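Local coordinates for uncharacterized protein Atu2452 (Agrobacterium tumefaciens, PDB 2R8B), which is of unknown function but is probably an alpha/beta-hydrolase of the dienelactone hydrolase family, at residues Leu171-Ile176 with Leu192-Glu197; Leu165-Val170 with Pro184-Arg189; Ala57-Ala62 with Leu86-Ile91; Tyr51-Arg56 with Thr90-Val95. One frame throughout, in Å; residues are numbered along the deposited sequence.

Overall arrangement
All four contacts reach one mixed sheet of seven strands, the alpha/beta-hydrolase core. Along the chain interactions 4 and 3 come first, ending together on strand 90-94 and sharing Thr90 and Ile91; their centres are 13 Å apart, and Arg56 of interaction 4 bonds Pro87 of interaction 3. Interactions 2 and 1 follow, with centres 17 Å apart; both use strand 168-172, and their segments alternate along the chain. Interactions 1 and 3 lie on opposite sides of the chain's centre, 26 Å apart between centres. Interaction 4 thus closes the antiparallel edge, whereas interaction 1 joins parallel strands beside the probable catalytic triad.

Interaction 1: Leu171-Ile176 with Leu192-Glu197; sequences LMHPLI and LITAGE
Leu171 pairs with Ile193 and Met172 with Thr194 in parallel register, the backbones joined by Leu171 N to Leu192 O (2.6 Å), Thr194 N to Leu171 O (3.0 Å) and His173 N to Thr194 O (2.8 Å). On one face of the sheet the Leu171 side chain slants past that of Ile193, CD1 4.1 Å from Ile193 CG1, and the ring of Pro174 crosses Ile193 at about a right angle, its CG 3.7 Å from Ile193 CG2. Helices 204-217 and 150-161 cover this side. On the opposite face the CB of Met172, a selenomethionine, passes 3.6 Å from Thr194 OG1, the hydroxyl oxygen that bonds Glu236 of helix 234-244. In the alpha/beta-hydrolase fold the C-terminal ends of these strands border the active site, and here His173 stands where strand 168-172 gives way to loop. With CG beside its backbone N (chi1 -62°), its ring swings back across strand 190-196. One ring face takes Ala195 CA in a CH-pi contact, 4.2 Å from the centroid and 13° off the ring normal, and Thr194 O lies over the same face nearer the rim. His173 ND1 bonds Asp199, the acid of a probable Ser149-His230-Asp199 triad, while NE2 bonds Glu236. Flanked by two carboxylates, the imidazole may carry a positive charge, and it probably orients Asp199 from the second shell while its ring meets that of His230.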
loop_
_atom_site.group_PDB
_atom_site.type_symbol
_atom_site.label_atom_id
_atom_site.label_comp_id
_atom_site.label_asym_id
_atom_site.label_seq_id
_atom_site.Cartn_x
_atom_site.Cartn_y
_atom_site.Cartn_z
ATOM N N LEU A 171 -5.856 0.752 -0.630
ATOM C CA LEU A 171 -5.426 -0.178 -1.656
ATOM C C LEU A 171 -6.065 0.158 -2.989
ATOM O O LEU A 171 -7.272 0.048 -3.155
ATOM C CB LEU A 171 -5.764 -1.589 -1.233
ATOM C CG LEU A 171 -5.260 -1.969 0.167
ATOM C CD1 LEU A 171 -5.767 -3.339 0.533
ATOM C CD2 LEU A 171 -3.743 -1.932 0.285
HETATM N N MSE A 172 -5.270 0.603 -3.945
HETATM C CA MSE A 172 -5.850 0.955 -5.225
HETATM C C MSE A 172 -5.693 -0.171 -6.225
HETATM O O MSE A 172 -4.599 -0.466 -6.680
HETATM C CB MSE A 172 -5.259 2.283 -5.685
HETATM C CG MSE A 172 -5.496 3.314 -4.617
HETATM SE SE MSE A 172 -5.029 5.073 -5.178
HETATM C CE MSE A 172 -6.786 5.751 -5.800
ATOM N N HIS A 173 -6.803 -0.836 -6.531
ATOM C CA HIS A 173 -6.778 -1.914 -7.458
ATOM C C HIS A 173 -5.772 -2.959 -6.976
ATOM O O HIS A 173 -4.786 -3.193 -7.641
ATOM C CB HIS A 173 -6.418 -1.402 -8.854
ATOM C CG HIS A 173 -7.416 -0.433 -9.409
ATOM N ND1 HIS A 173 -8.353 -0.779 -10.361
ATOM C CD2 HIS A 173 -7.634 0.874 -9.137
ATOM C CE1 HIS A 173 -9.107 0.265 -10.647
ATOM N NE2 HIS A 173 -8.689 1.282 -9.916
ATOM N N PRO A 174 -6.011 -3.571 -5.803
ATOM C CA PRO A 174 -5.220 -4.718 -5.382
ATOM C C PRO A 174 -5.589 -5.970 -6.152
ATOM O O PRO A 174 -6.665 -6.027 -6.779
ATOM C CB PRO A 174 -5.670 -4.926 -3.943
ATOM C CG PRO A 174 -7.088 -4.487 -3.976
ATOM C CD PRO A 174 -7.031 -3.242 -4.793
ATOM N N LEU A 175 -4.717 -6.975 -6.071
ATOM C CA LEU A 175 -4.927 -8.308 -6.656
ATOM C C LEU A 175 -4.283 -9.237 -5.646
ATOM O O LEU A 175 -3.069 -9.247 -5.531
ATOM C CB LEU A 175 -4.136 -8.428 -7.955
ATOM C CG LEU A 175 -4.378 -9.558 -8.953
ATOM C CD1 LEU A 175 -3.056 -9.975 -9.631
ATOM C CD2 LEU A 175 -5.087 -10.741 -8.379
ATOM N N ILE A 176 -5.059 -9.968 -4.864
ATOM C CA ILE A 176 -4.447 -10.985 -3.999
ATOM C C ILE A 176 -5.084 -12.304 -4.359
ATOM O O ILE A 176 -6.300 -12.440 -4.224
ATOM C CB ILE A 176 -4.645 -10.666 -2.506
ATOM C CG1 ILE A 176 -3.894 -9.384 -2.125
ATOM C CG2 ILE A 176 -4.176 -11.775 -1.653
ATOM C CD1 ILE A 176 -2.466 -9.581 -1.753
ATOM N N LEU A 192 -9.263 1.348 2.990
ATOM C CA LEU A 192 -10.003 1.697 1.779
ATOM C C LEU A 192 -9.537 0.887 0.576
ATOM O O LEU A 192 -8.359 0.927 0.215
ATOM C CB LEU A 192 -9.815 3.176 1.464
ATOM C CG LEU A 192 -10.442 3.590 0.141
ATOM C CD1 LEU A 192 -11.874 3.225 0.111
ATOM C CD2 LEU A 192 -10.309 5.046 -0.060
ATOM N N ILE A 193 -10.445 0.163 -0.056
ATOM C CA ILE A 193 -10.130 -0.467 -1.324
ATOM C C ILE A 193 -10.879 0.248 -2.441
ATOM O O ILE A 193 -12.096 0.504 -2.321
ATOM C CB ILE A 193 -10.479 -1.926 -1.313
ATOM C CG1 ILE A 193 -9.769 -2.612 -0.137
ATOM C CG2 ILE A 193 -9.992 -2.566 -2.601
ATOM C CD1 ILE A 193 -10.395 -3.931 0.351
ATOM N N THR A 194 -10.166 0.595 -3.509
ATOM C CA THR A 194 -10.798 1.175 -4.668
ATOM C C THR A 194 -10.575 0.198 -5.793
ATOM O O THR A 194 -9.490 -0.380 -5.949
ATOM C CB THR A 194 -10.138 2.518 -5.070
ATOM O OG1 THR A 194 -8.841 2.253 -5.629
ATOM C CG2 THR A 194 -9.960 3.492 -3.857
ATOM N N ALA A 195 -11.584 0.001 -6.614
ATOM C CA ALA A 195 -11.483 -1.059 -7.597
ATOM C C ALA A 195 -12.360 -0.894 -8.858
ATOM O O ALA A 195 -13.350 -0.157 -8.874
ATOM C CB ALA A 195 -11.731 -2.388 -6.925
ATOM N N GLY A 196 -11.978 -1.581 -9.924
ATOM C CA GLY A 196 -12.736 -1.437 -11.143
ATOM C C GLY A 196 -13.577 -2.682 -11.263
ATOM O O GLY A 196 -13.146 -3.794 -10.917
ATOM N N GLU A 197 -14.783 -2.561 -11.754
ATOM C CA GLU A 197 -15.430 -3.814 -11.897
ATOM C C GLU A 197 -15.150 -4.553 -13.225
ATOM O O GLU A 197 -15.533 -5.704 -13.356
ATOM C CB GLU A 197 -16.885 -3.766 -11.445
ATOM C CG GLU A 197 -17.736 -2.816 -12.145
ATOM C CD GLU A 197 -19.067 -2.571 -11.446
ATOM O OE1 GLU A 197 -19.099 -2.274 -10.231
ATOM O OE2 GLU A 197 -20.098 -2.659 -12.144
#

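Interaction 2: Leu165-Val170 with Pro184-Arg189; sequences LFDAAV and PAKPTR
At the N-terminal side of parallel strand 168-172 of the hydrolase sheet, Asp167 and Phe166 meet Lys186 and Arg189 of the loop that leads into the next strand, 190-196. The loop closes in a type I beta turn from Lys186 to Arg189, with Arg189 N bonded to Lys186 O (2.7 Å). From the first position of this turn the Lys186 chain reaches across to Asp167. It is extended as far as CD; a bend at chi3 (-44°) then swings CE and the ammonium group toward the carboxylate. NZ lies 2.8 Å from Asp167 OD2 and 2.9 Å from Asp167 OD1, nearly equidistant from both oxygens but well above the carboxylate plane. The pair is a salt bridge, and this raised position is in keeping with the weak geometry of the hydrogen bond to OD2. Asp167 OD2 also receives a weak bond from Val143 N of the neighbouring strand. Arg189 contributes its aliphatic part: CD lies 3.4 Å from Phe166 O, while Arg189 CA makes a CA-H...O contact of 3.2 Å to Asp167 O. Its guanidinium is turned away from these carbonyls, with Ala185 CB over one face and NH1 bonded to Gln217. The Phe166 ring leads away toward helices 150-161 and 117-138. The ion pair lies at a partly exposed place, where solvent would probably screen it, and Asp167 OD2 is shared between the ammonium and the weak bond from Val143 N.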
loop_
_atom_site.group_PDB
_atom_site.type_symbol
_atom_site.label_atom_id
_atom_site.label_comp_id
_atom_site.label_asym_id
_atom_site.label_seq_id
_atom_site.Cartn_x
_atom_site.Cartn_y
_atom_site.Cartn_z
ATOM N N LEU A 165 0.925 -3.329 12.350
ATOM C CA LEU A 165 1.732 -2.169 11.951
ATOM C C LEU A 165 0.921 -0.940 11.471
ATOM O O LEU A 165 1.088 0.128 11.987
ATOM C CB LEU A 165 2.824 -2.573 10.965
ATOM C CG LEU A 165 3.681 -1.426 10.461
ATOM C CD1 LEU A 165 4.479 -0.800 11.598
ATOM C CD2 LEU A 165 4.610 -1.927 9.363
ATOM N N PHE A 166 0.018 -1.104 10.523
ATOM C CA PHE A 166 -0.724 0.004 9.941
ATOM C C PHE A 166 -1.977 0.442 10.653
ATOM O O PHE A 166 -2.766 -0.384 11.118
ATOM C CB PHE A 166 -1.095 -0.318 8.500
ATOM C CG PHE A 166 0.007 -0.033 7.532
ATOM C CD1 PHE A 166 1.045 -0.962 7.341
ATOM C CD2 PHE A 166 0.038 1.174 6.824
ATOM C CE1 PHE A 166 2.101 -0.693 6.438
ATOM C CE2 PHE A 166 1.092 1.451 5.951
ATOM C CZ PHE A 166 2.127 0.516 5.758
ATOM N N ASP A 167 -2.181 1.754 10.640
ATOM C CA ASP A 167 -3.380 2.352 11.138
ATOM C C ASP A 167 -4.370 2.570 10.040
ATOM O O ASP A 167 -5.559 2.391 10.245
ATOM C CB ASP A 167 -3.057 3.706 11.771
ATOM C CG ASP A 167 -2.437 3.555 13.134
ATOM O OD1 ASP A 167 -3.223 3.693 14.118
ATOM O OD2 ASP A 167 -1.200 3.250 13.209
ATOM N N ALA A 168 -3.885 3.019 8.892
ATOM C CA ALA A 168 -4.759 3.206 7.742
ATOM C C ALA A 168 -4.088 2.748 6.469
ATOM O O ALA A 168 -2.873 2.868 6.323
ATOM C CB ALA A 168 -5.133 4.623 7.610
ATOM N N ALA A 169 -4.863 2.227 5.533
ATOM C CA ALA A 169 -4.256 1.839 4.276
ATOM C C ALA A 169 -5.195 2.077 3.117
ATOM O O ALA A 169 -6.396 1.800 3.223
ATOM C CB ALA A 169 -3.824 0.384 4.328
ATOM N N VAL A 170 -4.696 2.614 2.011
ATOM C CA VAL A 170 -5.586 2.597 0.877
ATOM C C VAL A 170 -5.037 1.707 -0.203
ATOM O O VAL A 170 -3.867 1.810 -0.583
ATOM C CB VAL A 170 -6.091 3.992 0.431
ATOM C CG1 VAL A 170 -5.487 5.104 1.255
ATOM C CG2 VAL A 170 -5.936 4.200 -1.048
ATOM N N PRO A 184 -5.411 -10.987 13.948
ATOM C CA PRO A 184 -6.139 -9.756 14.252
ATOM C C PRO A 184 -5.298 -8.466 14.166
ATOM O O PRO A 184 -4.137 -8.437 14.632
ATOM C CB PRO A 184 -6.624 -9.989 15.687
ATOM C CG PRO A 184 -5.666 -10.957 16.267
ATOM C CD PRO A 184 -5.177 -11.810 15.153
ATOM N N ALA A 185 -5.890 -7.435 13.550
ATOM C CA ALA A 185 -5.347 -6.061 13.484
ATOM C C ALA A 185 -5.797 -5.230 14.685
ATOM O O ALA A 185 -6.446 -5.741 15.576
ATOM C CB ALA A 185 -5.817 -5.384 12.211
ATOM N N LYS A 186 -5.476 -3.936 14.678
ATOM C CA LYS A 186 -5.901 -3.006 15.746
ATOM C C LYS A 186 -7.293 -2.500 15.413
ATOM O O LYS A 186 -7.560 -2.212 14.255
ATOM C CB LYS A 186 -4.922 -1.831 15.888
ATOM C CG LYS A 186 -3.448 -2.235 16.148
ATOM C CD LYS A 186 -2.442 -1.034 16.025
ATOM C CE LYS A 186 -2.745 -0.165 14.782
ATOM N NZ LYS A 186 -2.065 1.124 14.874
ATOM N N PRO A 187 -8.200 -2.407 16.418
ATOM C CA PRO A 187 -9.611 -2.058 16.171
ATOM C C PRO A 187 -9.761 -0.735 15.429
ATOM O O PRO A 187 -10.816 -0.474 14.847
ATOM C CB PRO A 187 -10.178 -1.907 17.572
ATOM C CG PRO A 187 -9.353 -2.775 18.369
ATOM C CD PRO A 187 -7.970 -2.610 17.857
ATOM N N THR A 188 -8.700 0.076 15.443
ATOM C CA THR A 188 -8.715 1.383 14.829
ATOM C C THR A 188 -8.234 1.313 13.388
ATOM O O THR A 188 -8.279 2.312 12.674
ATOM C CB THR A 188 -7.799 2.357 15.582
ATOM O OG1 THR A 188 -6.472 1.800 15.648
ATOM C CG2 THR A 188 -8.352 2.668 16.986
ATOM N N ARG A 189 -7.732 0.169 12.942
ATOM C CA ARG A 189 -7.288 0.077 11.555
ATOM C C ARG A 189 -8.423 0.508 10.670
ATOM O O ARG A 189 -9.584 0.204 10.941
ATOM C CB ARG A 189 -6.904 -1.328 11.197
ATOM C CG ARG A 189 -5.459 -1.554 11.061
ATOM C CD ARG A 189 -5.268 -2.142 9.667
ATOM N NE ARG A 189 -6.440 -2.877 9.148
ATOM C CZ ARG A 189 -6.414 -4.146 8.693
ATOM N NH1 ARG A 189 -5.265 -4.839 8.710
ATOM N NH2 ARG A 189 -7.521 -4.712 8.204
#

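Interaction 3: Ala57-Ala62 with Leu86-Ile91; sequences AGVAGA and LPQATI
Gln88 lays its amide across Val59, so that NE2 lies over the branch point at 3.3 Å from Val59 CB and faces both methyls, with CG2 of Val59 3.5 Å from it. The chain leaves its backbone with CG between N and carbonyl carbon (chi1 64°) and is extended beyond, which carries the amide across to the other loop. Behind it the backbone oxygen of the same residue accepts a weak hydrogen bond, Val59 N to Gln88 O, of 3.4 Å at an N-H...O angle of 151°, and Ala62 CB packs against Gln88 O at 3.5 Å. Ala62 is brought there by a type II beta turn from Val59 to Ala62, closed by Ala62 N bonded to Val59 O (3.1 Å), with Gly61 at its third position taking the positive phi that this turn calls for. The loop links edge strand 53-56 to strand 64-68, which lie on the two sides of strand 90-94 in the sheet, and so it passes over the start of the strand between them, where the crossover through helix 75-85 returns to the sheet. At that start Gly58 has no side chain and its backbone comes right up to strand residue Thr90. CG2 of Thr90 is 3.9 Å from Gly58 CA, whereas the backbone of Thr90 bonds Pro63 and Phe65. Tyr138 of helix 117-138 touches both Ala57 and Thr90, and Ala89 packs on Pro63.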
loop_
_atom_site.group_PDB
_atom_site.type_symbol
_atom_site.label_atom_id
_atom_site.label_comp_id
_atom_site.label_asym_id
_atom_site.label_seq_id
_atom_site.Cartn_x
_atom_site.Cartn_y
_atom_site.Cartn_z
ATOM N N ALA A 57 10.508 15.050 5.473
ATOM C CA ALA A 57 10.430 15.016 6.936
ATOM C C ALA A 57 9.201 15.769 7.434
ATOM O O ALA A 57 9.003 16.932 7.112
ATOM C CB ALA A 57 11.703 15.602 7.571
ATOM N N GLY A 58 8.358 15.088 8.204
ATOM C CA GLY A 58 7.172 15.721 8.784
ATOM C C GLY A 58 7.342 16.067 10.258
ATOM O O GLY A 58 8.417 15.842 10.860
ATOM N N VAL A 59 6.261 16.607 10.830
ATOM C CA VAL A 59 6.204 16.897 12.253
ATOM C C VAL A 59 6.195 15.622 13.110
ATOM O O VAL A 59 5.555 14.630 12.746
ATOM C CB VAL A 59 5.019 17.824 12.545
ATOM C CG1 VAL A 59 4.327 17.466 13.892
ATOM C CG2 VAL A 59 5.538 19.305 12.542
ATOM N N ALA A 60 6.945 15.645 14.209
ATOM C CA ALA A 60 6.961 14.570 15.194
ATOM C C ALA A 60 5.556 14.212 15.772
ATOM O O ALA A 60 4.866 15.045 16.394
ATOM C CB ALA A 60 7.938 14.909 16.321
ATOM N N GLY A 61 5.125 12.976 15.585
ATOM C CA GLY A 61 3.829 12.609 16.129
ATOM C C GLY A 61 2.777 12.524 15.041
ATOM O O GLY A 61 1.701 11.861 15.209
ATOM N N ALA A 62 3.101 13.180 13.925
ATOM C CA ALA A 62 2.299 13.117 12.732
ATOM C C ALA A 62 2.542 11.792 11.960
ATOM O O ALA A 62 3.595 11.121 12.132
ATOM C CB ALA A 62 2.581 14.315 11.864
ATOM N N LEU A 86 -1.425 14.895 3.007
ATOM C CA LEU A 86 -1.258 14.999 4.444
ATOM C C LEU A 86 -0.167 16.026 4.683
ATOM O O LEU A 86 1.045 15.732 4.751
ATOM C CB LEU A 86 -1.030 13.635 5.098
ATOM C CG LEU A 86 -2.330 12.815 5.216
ATOM C CD1 LEU A 86 -2.055 11.343 5.446
ATOM C CD2 LEU A 86 -3.287 13.363 6.276
ATOM N N PRO A 87 -0.617 17.266 4.800
ATOM C CA PRO A 87 0.208 18.415 4.545
ATOM C C PRO A 87 1.427 18.338 5.436
ATOM O O PRO A 87 2.451 18.978 5.163
ATOM C CB PRO A 87 -0.693 19.585 4.974
ATOM C CG PRO A 87 -2.101 19.046 4.878
ATOM C CD PRO A 87 -1.970 17.616 5.270
ATOM N N GLN A 88 1.324 17.571 6.513
ATOM C CA GLN A 88 2.387 17.591 7.493
ATOM C C GLN A 88 2.770 16.230 8.015
ATOM O O GLN A 88 3.442 16.108 9.045
ATOM C CB GLN A 88 2.085 18.580 8.608
ATOM C CG GLN A 88 0.856 18.331 9.510
ATOM C CD GLN A 88 1.033 19.231 10.786
ATOM O OE1 GLN A 88 0.213 20.137 11.048
ATOM N NE2 GLN A 88 2.146 19.018 11.544
ATOM N N ALA A 89 2.374 15.210 7.258
ATOM C CA ALA A 89 2.780 13.852 7.550
ATOM C C ALA A 89 4.222 13.798 7.134
ATOM O O ALA A 89 4.633 14.575 6.267
ATOM C CB ALA A 89 1.942 12.852 6.735
ATOM N N THR A 90 4.999 12.918 7.755
ATOM C CA THR A 90 6.303 12.649 7.204
ATOM C C THR A 90 6.084 11.693 6.047
ATOM O O THR A 90 5.304 10.760 6.162
ATOM C CB THR A 90 7.414 12.233 8.245
ATOM O OG1 THR A 90 8.171 11.149 7.696
ATOM C CG2 THR A 90 6.869 11.948 9.726
ATOM N N ILE A 91 6.693 11.974 4.896
ATOM C CA ILE A 91 6.299 11.276 3.666
ATOM C C ILE A 91 7.400 10.508 3.028
ATOM O O ILE A 91 8.496 11.009 2.779
ATOM C CB ILE A 91 5.664 12.201 2.623
ATOM C CG1 ILE A 91 4.216 12.433 3.006
ATOM C CG2 ILE A 91 5.643 11.550 1.227
ATOM C CD1 ILE A 91 3.772 13.799 2.687
#

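Interaction 4: Tyr51-Arg56 with Thr90-Val95; sequences YFHKSR and TILSPV
His53 and Tyr51 both touch Pro94, His53 from the same face of the sheet: His53 CB is 3.8 Å from Pro94 CB, and the Tyr51 side chain lies aslant to Pro94, its CB 3.7 Å from that same atom. The imidazole is then turned back on its own strand, with CG between the backbone N and carbonyl carbon (chi1 63°), and ND1 gives a nearly straight bond to Tyr51 O (2.8 Å). The oxygen lies in the ring plane, but the donor sits above the carbonyl plane. Next to them Phe52 presents its ring edge to Val95 CG1, which is 3.7 Å from Phe52 CB. At the far end the guanidinium of Arg56 approaches Ile91 obliquely, CZ 3.8 Å from Ile91 CD1, while NH1 bonds Pro87 O. Between these ends the strands run antiparallel at 173°. Lys54 with Ser93 and Arg56 with Ile91 are hydrogen-bonded pairs, as in Ser93 N to Lys54 O (2.9 Å) and Arg56 N to Ile91 O (2.8 Å); Val95 N adds a bond to Phe52 O. Strand 53-56 is the outermost, antiparallel strand of the alpha/beta-hydrolase sheet. The face with His53, Leu92 and Pro94 looks to helix 117-138, where Phe130 meets the rings of His53 and Tyr51 edge-to-face. Lys54, Arg56, Ile91 and Ser93 look to helix 75-85, Ser93 OG bonding Glu75 O, and strand 64-68 flanks strand 90-94 on its other side.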
loop_
_atom_site.group_PDB
_atom_site.type_symbol
_atom_site.label_atom_id
_atom_site.label_comp_id
_atom_site.label_asym_id
_atom_site.label_seq_id
_atom_site.Cartn_x
_atom_site.Cartn_y
_atom_site.Cartn_z
ATOM N N TYR A 51 15.466 0.833 0.845
ATOM C CA TYR A 51 15.058 1.114 -0.515
ATOM C C TYR A 51 15.577 2.498 -0.807
ATOM O O TYR A 51 15.679 3.352 0.100
ATOM C CB TYR A 51 13.532 1.148 -0.653
ATOM C CG TYR A 51 12.796 -0.174 -0.439
ATOM C CD1 TYR A 51 12.620 -1.090 -1.485
ATOM C CD2 TYR A 51 12.239 -0.483 0.801
ATOM C CE1 TYR A 51 11.931 -2.285 -1.287
ATOM C CE2 TYR A 51 11.562 -1.665 1.014
ATOM C CZ TYR A 51 11.408 -2.568 -0.030
ATOM O OH TYR A 51 10.733 -3.745 0.218
ATOM N N PHE A 52 15.906 2.715 -2.071
ATOM C CA PHE A 52 16.066 4.049 -2.596
ATOM C C PHE A 52 14.709 4.706 -2.535
ATOM O O PHE A 52 13.713 4.096 -2.846
ATOM C CB PHE A 52 16.535 4.004 -4.048
ATOM C CG PHE A 52 16.911 5.353 -4.580
ATOM C CD1 PHE A 52 18.175 5.913 -4.274
ATOM C CD2 PHE A 52 15.987 6.112 -5.325
ATOM C CE1 PHE A 52 18.525 7.187 -4.726
ATOM C CE2 PHE A 52 16.336 7.395 -5.794
ATOM C CZ PHE A 52 17.611 7.931 -5.488
ATOM N N HIS A 53 14.638 5.951 -2.117
ATOM C CA HIS A 53 13.312 6.545 -1.965
ATOM C C HIS A 53 13.357 8.061 -1.937
ATOM O O HIS A 53 14.391 8.636 -1.642
ATOM C CB HIS A 53 12.639 6.009 -0.692
ATOM C CG HIS A 53 13.352 6.360 0.581
ATOM N ND1 HIS A 53 14.423 5.639 1.056
ATOM C CD2 HIS A 53 13.117 7.330 1.501
ATOM C CE1 HIS A 53 14.831 6.164 2.202
ATOM N NE2 HIS A 53 14.058 7.192 2.492
ATOM N N LYS A 54 12.243 8.708 -2.253
ATOM C CA LYS A 54 12.077 10.104 -1.848
ATOM C C LYS A 54 11.601 10.196 -0.373
ATOM O O LYS A 54 10.917 9.280 0.126
ATOM C CB LYS A 54 11.087 10.814 -2.775
ATOM C CG LYS A 54 11.691 11.315 -4.067
ATOM C CD LYS A 54 11.399 12.815 -4.302
ATOM C CE LYS A 54 12.028 13.302 -5.616
ATOM N NZ LYS A 54 13.468 13.620 -5.433
ATOM N N SER A 55 11.948 11.292 0.318
ATOM C CA SER A 55 11.373 11.585 1.642
ATOM C C SER A 55 11.112 13.063 1.917
ATOM O O SER A 55 11.842 13.932 1.450
ATOM C CB SER A 55 12.228 10.991 2.762
ATOM O OG SER A 55 13.585 11.346 2.597
ATOM N N ARG A 56 10.082 13.341 2.710
ATOM C CA ARG A 56 9.806 14.708 3.176
ATOM C C ARG A 56 9.538 14.609 4.673
ATOM O O ARG A 56 8.502 14.073 5.085
ATOM C CB ARG A 56 8.599 15.278 2.424
ATOM C CG ARG A 56 8.477 16.763 2.401
ATOM C CD ARG A 56 7.465 17.285 3.396
ATOM N NE ARG A 56 6.095 16.901 3.072
ATOM C CZ ARG A 56 5.027 17.261 3.790
ATOM N NH1 ARG A 56 5.196 18.057 4.865
ATOM N NH2 ARG A 56 3.796 16.830 3.448
ATOM N N THR A 90 4.999 12.918 7.755
ATOM C CA THR A 90 6.303 12.649 7.204
ATOM C C THR A 90 6.084 11.693 6.047
ATOM O O THR A 90 5.304 10.760 6.162
ATOM C CB THR A 90 7.414 12.233 8.245
ATOM O OG1 THR A 90 8.171 11.149 7.696
ATOM C CG2 THR A 90 6.869 11.948 9.726
ATOM N N ILE A 91 6.693 11.974 4.896
ATOM C CA ILE A 91 6.299 11.276 3.666
ATOM C C ILE A 91 7.400 10.508 3.028
ATOM O O ILE A 91 8.496 11.009 2.779
ATOM C CB ILE A 91 5.664 12.201 2.623
ATOM C CG1 ILE A 91 4.216 12.433 3.006
ATOM C CG2 ILE A 91 5.643 11.550 1.227
ATOM C CD1 ILE A 91 3.772 13.799 2.687
ATOM N N LEU A 92 7.075 9.292 2.671
ATOM C CA LEU A 92 8.089 8.370 2.321
ATOM C C LEU A 92 7.705 7.606 1.047
ATOM O O LEU A 92 6.654 6.993 0.971
ATOM C CB LEU A 92 8.235 7.488 3.539
ATOM C CG LEU A 92 9.443 6.612 3.537
ATOM C CD1 LEU A 92 9.809 6.389 4.963
ATOM C CD2 LEU A 92 8.925 5.330 2.858
ATOM N N SER A 93 8.529 7.668 0.017
ATOM C CA SER A 93 8.114 7.070 -1.252
ATOM C C SER A 93 9.272 6.380 -1.985
ATOM O O SER A 93 10.097 7.036 -2.625
ATOM C CB SER A 93 7.416 8.113 -2.125
ATOM O OG SER A 93 7.539 7.791 -3.488
ATOM N N PRO A 94 9.331 5.044 -1.868
ATOM C CA PRO A 94 10.410 4.244 -2.412
ATOM C C PRO A 94 10.135 3.803 -3.830
ATOM O O PRO A 94 8.947 3.642 -4.227
ATOM C CB PRO A 94 10.414 3.011 -1.507
ATOM C CG PRO A 94 9.027 2.967 -0.886
ATOM C CD PRO A 94 8.313 4.216 -1.194
ATOM N N VAL A 95 11.215 3.597 -4.581
ATOM C CA VAL A 95 11.149 2.878 -5.862
ATOM C C VAL A 95 11.357 1.401 -5.547
ATOM O O VAL A 95 12.231 1.073 -4.746
ATOM C CB VAL A 95 12.235 3.370 -6.867
ATOM C CG1 VAL A 95 13.658 3.193 -6.277
ATOM C CG2 VAL A 95 12.068 2.707 -8.255
#